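Putative decarboxylase involved in desferrioxamine biosynthesis (Erwinia amylovora, PDB 5O5C) probably catalyses, with pyridoxal 5'-phosphate as cofactor, the decarboxylation of lysine that supplies the siderophore pathway to desferrioxamine. Local coordinates at residues T49-G54 against A98-H103; S331-V336 against L485-T490. All coordinates share one frame; numbering follows the deposited sequence.

Contact 1 of 2, residues T49-G54 against A98-H103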
ATOM      1  N   THR B  49       9.625  -6.648 -25.083  1.00 26.32           N
ATOM      2  CA  THR B  49       9.200  -6.647 -26.496  1.00 26.08           C
ATOM      3  C   THR B  49       9.091  -8.036 -27.129  1.00 26.58           C
ATOM      4  O   THR B  49       8.074  -8.373 -27.731  1.00 25.49           O
ATOM      5  CB  THR B  49      10.148  -5.780 -27.311  1.00 27.75           C
ATOM      6  OG1 THR B  49       9.947  -4.429 -26.890  1.00 25.50           O
ATOM      7  CG2 THR B  49       9.942  -5.943 -28.870  1.00 29.91           C
ATOM      8  N   GLU B  50      10.136  -8.844 -26.993  1.00 28.67           N
ATOM      9  CA  GLU B  50      10.057 -10.256 -27.405  1.00 30.10           C
ATOM     10  C   GLU B  50       8.994 -11.044 -26.644  1.00 28.92           C
ATOM     11  O   GLU B  50       8.218 -11.792 -27.253  1.00 27.38           O
ATOM     12  CB  GLU B  50      11.436 -10.928 -27.340  1.00 36.65           C
ATOM     13  CG  GLU B  50      12.379 -10.316 -28.364  1.00 43.12           C
ATOM     14  CD  GLU B  50      13.651 -11.105 -28.619  1.00 54.79           C
ATOM     15  OE1 GLU B  50      13.704 -12.307 -28.230  1.00 60.36           O
ATOM     16  OE2 GLU B  50      14.595 -10.508 -29.235  1.00 50.39           O
ATOM     17  N   THR B  51       8.919 -10.841 -25.328  1.00 27.62           N
ATOM     18  CA  THR B  51       7.955 -11.559 -24.520  1.00 28.53           C
ATOM     19  C   THR B  51       6.555 -11.162 -24.956  1.00 26.51           C
ATOM     20  O   THR B  51       5.795 -12.015 -25.316  1.00 22.41           O
ATOM     21  CB  THR B  51       8.127 -11.321 -23.003  1.00 28.10           C
ATOM     22  OG1 THR B  51       9.458 -11.702 -22.603  1.00 27.46           O
ATOM     23  CG2 THR B  51       7.086 -12.095 -22.203  1.00 27.42           C
ATOM     24  N   VAL B  52       6.215  -9.878 -24.915  1.00 26.85           N
ATOM     25  CA  VAL B  52       4.866  -9.459 -25.267  1.00 25.77           C
ATOM     26  C   VAL B  52       4.494  -9.895 -26.723  1.00 30.50           C
ATOM     27  O   VAL B  52       3.358 -10.384 -26.923  1.00 30.64           O
ATOM     28  CB  VAL B  52       4.628  -7.959 -25.018  1.00 24.89           C
ATOM     29  CG1 VAL B  52       3.294  -7.556 -25.564  1.00 22.44           C
ATOM     30  CG2 VAL B  52       4.732  -7.600 -23.503  1.00 22.31           C
ATOM     31  N   LYS B  53       5.417  -9.786 -27.707  1.00 27.33           N
ATOM     32  CA  LYS B  53       5.079 -10.232 -29.105  1.00 29.74           C
ATOM     33  C   LYS B  53       4.759 -11.725 -29.225  1.00 31.57           C
ATOM     34  O   LYS B  53       3.988 -12.099 -30.104  1.00 31.65           O
ATOM     35  CB  LYS B  53       6.142  -9.893 -30.134  1.00 31.69           C
ATOM     36  CG  LYS B  53       6.201  -8.444 -30.578  1.00 36.98           C
ATOM     37  CD  LYS B  53       7.338  -8.274 -31.591  1.00 40.96           C
ATOM     38  CE  LYS B  53       7.486  -6.840 -32.075  1.00 43.96           C
ATOM     39  NZ  LYS B  53       8.910  -6.551 -32.431  1.00 47.89           N
ATOM     40  N   GLY B  54       5.345 -12.570 -28.370  1.00 28.74           N
ATOM     41  CA  GLY B  54       5.039 -14.006 -28.384  1.00 30.09           C
ATOM     42  C   GLY B  54       3.946 -14.463 -27.411  1.00 30.46           C
ATOM     43  O   GLY B  54       3.772 -15.646 -27.172  1.00 31.69           O
ATOM     44  N   ALA B  98       2.808 -15.971 -16.715  1.00 24.38           N
ATOM     45  CA  ALA B  98       2.118 -14.797 -16.204  1.00 25.99           C
ATOM     46  C   ALA B  98       0.692 -14.800 -16.739  1.00 24.91           C
ATOM     47  O   ALA B  98       0.416 -15.313 -17.816  1.00 26.55           O
ATOM     48  CB  ALA B  98       2.801 -13.507 -16.656  1.00 24.77           C
ATOM     49  N   VAL B  99      -0.208 -14.201 -15.981  1.00 23.28           N
ATOM     50  CA  VAL B  99      -1.507 -13.880 -16.519  1.00 24.74           C
ATOM     51  C   VAL B  99      -1.400 -12.528 -17.237  1.00 23.62           C
ATOM     52  O   VAL B  99      -1.167 -11.501 -16.615  1.00 22.21           O
ATOM     53  CB  VAL B  99      -2.588 -13.921 -15.444  1.00 25.64           C
ATOM     54  CG1 VAL B  99      -3.944 -13.632 -16.043  1.00 27.14           C
ATOM     55  CG2 VAL B  99      -2.584 -15.303 -14.813  1.00 27.26           C
ATOM     56  N   TRP B 100      -1.601 -12.552 -18.547  1.00 23.64           N
ATOM     57  CA  TRP B 100      -1.507 -11.366 -19.404  1.00 24.98           C
ATOM     58  C   TRP B 100      -2.772 -10.590 -19.529  1.00 27.51           C
ATOM     59  O   TRP B 100      -3.608 -10.854 -20.438  1.00 28.73           O
ATOM     60  CB  TRP B 100      -1.017 -11.762 -20.791  1.00 25.89           C
ATOM     61  CG  TRP B 100       0.274 -12.314 -20.686  1.00 23.90           C
ATOM     62  CD1 TRP B 100       0.591 -13.616 -20.606  1.00 24.86           C
ATOM     63  CD2 TRP B 100       1.477 -11.585 -20.508  1.00 27.50           C
ATOM     64  NE1 TRP B 100       1.952 -13.762 -20.461  1.00 25.46           N
ATOM     65  CE2 TRP B 100       2.518 -12.525 -20.390  1.00 26.18           C
ATOM     66  CE3 TRP B 100       1.794 -10.218 -20.514  1.00 26.08           C
ATOM     67  CZ2 TRP B 100       3.843 -12.146 -20.215  1.00 27.70           C
ATOM     68  CZ3 TRP B 100       3.064  -9.859 -20.354  1.00 26.21           C
ATOM     69  CH2 TRP B 100       4.101 -10.819 -20.224  1.00 25.42           C
ATOM     70  N   PHE B 101      -2.911  -9.567 -18.683  1.00 22.43           N
ATOM     71  CA  PHE B 101      -4.173  -8.826 -18.686  1.00 22.48           C
ATOM     72  C   PHE B 101      -4.412  -8.039 -19.966  1.00 20.75           C
ATOM     73  O   PHE B 101      -5.578  -7.769 -20.329  1.00 24.59           O
ATOM     74  CB  PHE B 101      -4.300  -7.929 -17.482  1.00 22.83           C
ATOM     75  CG  PHE B 101      -4.036  -8.616 -16.176  1.00 22.69           C
ATOM     76  CD1 PHE B 101      -4.708  -9.776 -15.835  1.00 23.81           C
ATOM     77  CD2 PHE B 101      -3.111  -8.077 -15.261  1.00 24.91           C
ATOM     78  CE1 PHE B 101      -4.479 -10.382 -14.630  1.00 24.85           C
ATOM     79  CE2 PHE B 101      -2.872  -8.706 -14.053  1.00 25.00           C
ATOM     80  CZ  PHE B 101      -3.549  -9.866 -13.748  1.00 26.59           C
ATOM     81  N   HIS B 102      -3.344  -7.703 -20.690  1.00 20.92           N
ATOM     82  CA  HIS B 102      -3.471  -6.961 -21.954  1.00 22.49           C
ATOM     83  C   HIS B 102      -4.109  -7.783 -23.053  1.00 23.41           C
ATOM     84  O   HIS B 102      -4.681  -7.239 -23.991  1.00 19.49           O
ATOM     85  CB  HIS B 102      -2.153  -6.364 -22.438  1.00 23.82           C
ATOM     86  CG  HIS B 102      -1.167  -7.371 -22.934  1.00 22.74           C
ATOM     87  ND1 HIS B 102      -1.102  -7.766 -24.255  1.00 25.92           N
ATOM     88  CD2 HIS B 102      -0.237  -8.102 -22.283  1.00 23.76           C
ATOM     89  CE1 HIS B 102      -0.153  -8.674 -24.401  1.00 22.00           C
ATOM     90  NE2 HIS B 102       0.403  -8.883 -23.224  1.00 26.98           N
ATOM     91  N   HIS B 103      -4.097  -9.097 -22.893  1.00 25.33           N
ATOM     92  CA  HIS B 103      -4.629  -9.945 -23.927  1.00 27.15           C
ATOM     93  C   HIS B 103      -6.151  -9.792 -23.970  1.00 27.62           C
ATOM     94  O   HIS B 103      -6.783  -9.869 -22.913  1.00 23.47           O
ATOM     95  CB  HIS B 103      -4.265 -11.383 -23.674  1.00 25.45           C
ATOM     96  CG  HIS B 103      -4.353 -12.205 -24.900  1.00 28.14           C
ATOM     97  ND1 HIS B 103      -5.544 -12.675 -25.375  1.00 26.10           N
ATOM     98  CD2 HIS B 103      -3.427 -12.495 -25.843  1.00 27.55           C
ATOM     99  CE1 HIS B 103      -5.342 -13.298 -26.521  1.00 26.73           C
ATOM    100  NE2 HIS B 103      -4.063 -13.198 -26.826  1.00 26.03           N
TER
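The indole of Trp100 and the imidazole of His102 reach together from the loop 98-103 toward the last turn of helix 34-53, where Thr51 and Val52 meet them. Ala98 CB lies over one face of the indole, 3.7 Å above its plane and offset toward the rim, while Trp100 CE3 sits in plane at the edge of the His102 ring. From the helix, Thr51 CG2 approaches the outer end of the indole obliquely and lies 3.8 Å from both CH2 and CZ2 of Trp100; the two side chains cross at about a right angle. The valine serves both rings, one methyl to each. Val52 CG2 comes obliquely to the indole, with Trp100 CZ3 at 4.2 Å. Val52 CG1, anti to the backbone N (chi1 173°), instead meets the imidazole, 3.8 Å from His102 CE1 and 3.9 Å from His102 NE2.

Across the two segments the contact is purely van der Waals. Thr51 keeps its polar end on its own helix: OG1 is hydrogen-bonded to Leu47 O one turn back, leaving the methyl to touch the indole. A type I turn from Trp100 to His103, closed by His103 N to Trp100 O at 3.1 Å, brings the two rings out on the same side of the loop. On the helix, Gly54 is the first residue to leave helical geometry, two residues past Val52. Phe29 of the second subunit packs on His102, and Leu34 of that subunit on Lys53. The contact packs the C-terminal end of helix 34-53 on the loop between helices 83-95 and 116-128, away from the cofactor site and beside the subunit interface, consistent with the N-terminal region of group II decarboxylases contributing to their dimer.

Contact 2 of 2, residues S331-V336 against L485-T490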
ATOM      1  N   SER B 331     -10.492   0.956 -12.954  1.00 22.62           N
ATOM      2  CA  SER B 331     -11.264   1.582 -13.995  1.00 20.41           C
ATOM      3  C   SER B 331     -10.620   2.721 -14.727  1.00 18.60           C
ATOM      4  O   SER B 331     -11.204   3.174 -15.688  1.00 17.44           O
ATOM      5  CB  SER B 331     -12.637   2.015 -13.455  1.00 22.06           C
ATOM      6  OG  SER B 331     -13.219   0.941 -12.748  1.00 20.19           O
ATOM      7  N   PHE B 332      -9.442   3.161 -14.301  1.00 18.29           N
ATOM      8  CA  PHE B 332      -8.674   4.180 -15.013  1.00 18.50           C
ATOM      9  C   PHE B 332      -7.393   3.689 -15.668  1.00 19.83           C
ATOM     10  O   PHE B 332      -6.537   4.503 -15.992  1.00 19.74           O
ATOM     11  CB  PHE B 332      -8.357   5.342 -14.086  1.00 17.46           C
ATOM     12  CG  PHE B 332      -9.554   6.144 -13.705  1.00 19.48           C
ATOM     13  CD1 PHE B 332     -10.486   5.656 -12.782  1.00 19.23           C
ATOM     14  CD2 PHE B 332      -9.749   7.395 -14.238  1.00 18.40           C
ATOM     15  CE1 PHE B 332     -11.581   6.403 -12.449  1.00 19.10           C
ATOM     16  CE2 PHE B 332     -10.824   8.139 -13.888  1.00 19.61           C
ATOM     17  CZ  PHE B 332     -11.768   7.628 -13.026  1.00 18.87           C
ATOM     18  N   PHE B 333      -7.260   2.378 -15.923  1.00 23.26           N
ATOM     19  CA  PHE B 333      -6.053   1.830 -16.671  1.00 21.27           C
ATOM     20  C   PHE B 333      -4.679   2.249 -16.086  1.00 20.35           C
ATOM     21  O   PHE B 333      -3.672   2.444 -16.821  1.00 20.58           O
ATOM     22  CB  PHE B 333      -6.172   2.203 -18.142  1.00 22.68           C
ATOM     23  CG  PHE B 333      -7.552   1.994 -18.686  1.00 25.23           C
ATOM     24  CD1 PHE B 333      -7.977   0.756 -19.061  1.00 27.97           C
ATOM     25  CD2 PHE B 333      -8.455   3.044 -18.738  1.00 28.47           C
ATOM     26  CE1 PHE B 333      -9.269   0.531 -19.474  1.00 29.19           C
ATOM     27  CE2 PHE B 333      -9.748   2.833 -19.168  1.00 30.62           C
ATOM     28  CZ  PHE B 333     -10.155   1.567 -19.533  1.00 27.90           C
ATOM     29  N   GLN B 334      -4.649   2.403 -14.765  1.00 18.51           N
ATOM     30  CA  GLN B 334      -3.430   2.710 -14.018  1.00 17.90           C
ATOM     31  C   GLN B 334      -2.897   1.495 -13.328  1.00 17.42           C
ATOM     32  O   GLN B 334      -3.654   0.695 -12.833  1.00 18.46           O
ATOM     33  CB  GLN B 334      -3.714   3.719 -12.952  1.00 19.25           C
ATOM     34  CG  GLN B 334      -4.133   5.013 -13.472  1.00 19.87           C
ATOM     35  CD  GLN B 334      -3.312   5.571 -14.635  1.00 22.24           C
ATOM     36  OE1 GLN B 334      -2.098   5.868 -14.528  1.00 25.13           O
ATOM     37  NE2 GLN B 334      -3.979   5.716 -15.762  1.00 20.15           N
ATOM     38  N   THR B 335      -1.588   1.369 -13.285  1.00 17.69           N
ATOM     39  CA  THR B 335      -0.934   0.231 -12.639  1.00 18.43           C
ATOM     40  C   THR B 335      -1.281   0.212 -11.121  1.00 17.86           C
ATOM     41  O   THR B 335      -1.677   1.217 -10.548  1.00 18.12           O
ATOM     42  CB  THR B 335       0.610   0.278 -12.751  1.00 19.11           C
ATOM     43  OG1 THR B 335       1.123   1.331 -11.913  1.00 21.46           O
ATOM     44  CG2 THR B 335       1.076   0.496 -14.149  1.00 20.68           C
ATOM     45  N   VAL B 336      -1.204  -0.965 -10.523  1.00 18.44           N
ATOM     46  CA  VAL B 336      -1.336  -1.127  -9.076  1.00 18.26           C
ATOM     47  C   VAL B 336      -0.059  -0.603  -8.428  1.00 18.20           C
ATOM     48  O   VAL B 336       1.033  -0.970  -8.919  1.00 19.58           O
ATOM     49  CB  VAL B 336      -1.492  -2.594  -8.703  1.00 18.88           C
ATOM     50  CG1 VAL B 336      -1.732  -2.734  -7.193  1.00 21.25           C
ATOM     51  CG2 VAL B 336      -2.622  -3.238  -9.489  1.00 20.28           C
ATOM     52  N   LEU B 485     -12.642  -5.243 -19.397  1.00 34.94           N
ATOM     53  CA  LEU B 485     -11.942  -3.958 -19.193  1.00 37.98           C
ATOM     54  C   LEU B 485     -10.951  -3.586 -20.288  1.00 37.27           C
ATOM     55  O   LEU B 485     -10.275  -2.582 -20.183  1.00 37.11           O
ATOM     56  CB  LEU B 485     -11.263  -3.885 -17.830  1.00 41.03           C
ATOM     57  CG  LEU B 485     -12.169  -3.798 -16.608  1.00 40.74           C
ATOM     58  CD1 LEU B 485     -11.364  -4.180 -15.373  1.00 47.31           C
ATOM     59  CD2 LEU B 485     -12.810  -2.444 -16.410  1.00 46.22           C
ATOM     60  N   ASN B 486     -10.938  -4.345 -21.367  1.00 36.05           N
ATOM     61  CA  ASN B 486     -10.082  -4.069 -22.500  1.00 37.70           C
ATOM     62  C   ASN B 486     -10.899  -3.507 -23.709  1.00 33.36           C
ATOM     63  O   ASN B 486     -11.695  -4.218 -24.337  1.00 30.53           O
ATOM     64  CB  ASN B 486      -9.348  -5.359 -22.853  1.00 38.79           C
ATOM     65  CG  ASN B 486      -8.084  -5.109 -23.636  1.00 38.75           C
ATOM     66  OD1 ASN B 486      -7.968  -4.114 -24.341  1.00 40.14           O
ATOM     67  ND2 ASN B 486      -7.130  -6.013 -23.511  1.00 43.80           N
ATOM     68  N   PRO B 487     -10.693  -2.235 -24.050  1.00 32.93           N
ATOM     69  CA  PRO B 487     -11.509  -1.702 -25.161  1.00 36.34           C
ATOM     70  C   PRO B 487     -11.030  -2.042 -26.576  1.00 40.49           C
ATOM     71  O   PRO B 487     -11.612  -1.518 -27.526  1.00 48.61           O
ATOM     72  CB  PRO B 487     -11.501  -0.208 -24.920  1.00 32.77           C
ATOM     73  CG  PRO B 487     -10.288   0.052 -24.124  1.00 33.58           C
ATOM     74  CD  PRO B 487      -9.852  -1.203 -23.435  1.00 31.67           C
ATOM     75  N   ASN B 488     -10.003  -2.894 -26.719  1.00 42.37           N
ATOM     76  CA  ASN B 488      -9.626  -3.484 -28.020  1.00 44.70           C
ATOM     77  C   ASN B 488     -10.295  -4.856 -28.248  1.00 42.74           C
ATOM     78  O   ASN B 488     -10.323  -5.353 -29.364  1.00 47.23           O
ATOM     79  CB  ASN B 488      -8.091  -3.641 -28.133  1.00 45.75           C
ATOM     80  CG  ASN B 488      -7.336  -2.363 -27.855  1.00 44.39           C
ATOM     81  OD1 ASN B 488      -6.307  -2.388 -27.189  1.00 53.36           O
ATOM     82  ND2 ASN B 488      -7.841  -1.235 -28.352  1.00 46.43           N
ATOM     83  N   THR B 489     -10.839  -5.450 -27.188  1.00 42.32           N
ATOM     84  CA  THR B 489     -11.600  -6.699 -27.252  1.00 36.99           C
ATOM     85  C   THR B 489     -12.789  -6.512 -28.165  1.00 37.10           C
ATOM     86  O   THR B 489     -13.521  -5.542 -28.007  1.00 35.09           O
ATOM     87  CB  THR B 489     -12.100  -7.078 -25.843  1.00 38.68           C
ATOM     88  OG1 THR B 489     -10.975  -7.221 -24.980  1.00 42.82           O
ATOM     89  CG2 THR B 489     -12.979  -8.376 -25.804  1.00 36.95           C
ATOM     90  N   THR B 490     -12.962  -7.431 -29.118  1.00 35.15           N
ATOM     91  CA  THR B 490     -14.044  -7.366 -30.089  1.00 36.18           C
ATOM     92  C   THR B 490     -15.172  -8.375 -29.821  1.00 35.72           C
ATOM     93  O   THR B 490     -15.080  -9.305 -28.981  1.00 32.34           O
ATOM     94  CB  THR B 490     -13.537  -7.606 -31.542  1.00 37.21           C
ATOM     95  OG1 THR B 490     -12.934  -8.903 -31.659  1.00 35.42           O
ATOM     96  CG2 THR B 490     -12.513  -6.551 -31.943  1.00 39.87           C
TER
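Phe333 adopts a left-handed helical backbone (phi 53°, psi 33°) just after helix 328-331, and faces a chain that passes from Leu485 into a type I turn spanning Asn486 to Thr489. The phenyl ring reaches across edge first: Phe333 CE1 lies 3.3 Å from Leu485 O, which sits near the ring plane, consistent with a weak C-H...O attraction. With CG set beside its backbone N, anti to the carbonyl carbon, the ring presents its CE1 edge to the 485-490 loop. Pro487 CD comes obliquely to the same ring atom, 4.4 Å from Phe333 CE1, while Leu400 and Ala403 of helix 397-420 also pack on this phenyl. The CB of Leu485 points toward the 331-336 loop, and the side chain of Leu485 is about 5 Å from that of Lys330.

Each loop is braced from within. Gln334 NE2 donates to Phe332 O at 2.8 Å, nearly straight at 163°. In the other loop, Thr489 N to Asn486 O (3.2 Å) closes the turn, and a weak bond of 3.4 Å from Asn488 N to Asn486 OD1 adds an Asx turn. Thr490 then N-caps helix 491-510. This places the turn leading into the C-terminal helix against the loop following the predicted Schiff-base lysine, at the border of the cofactor site of a fold-type I pyridoxal-phosphate enzyme.

Both contacts are buried, but the centre of contact 2 lies about 12 Å from the centre of the chain and that of contact 1 about 22 Å, further from the cofactor. Contact 1 sets a helix end against a loop through methyls against aromatic rings; contact 2 joins two loops, with a carbonyl oxygen at a ring edge as its closest approach. They share no segment, yet their centres are about 15 Å apart and they touch directly: Asn486 ND2 makes a weak hydrogen bond to His102 O, tying the loop 98-103 to the loop 485-490. Both also border the second subunit, and at contact 2 His25 of that subunit packs on Pro487.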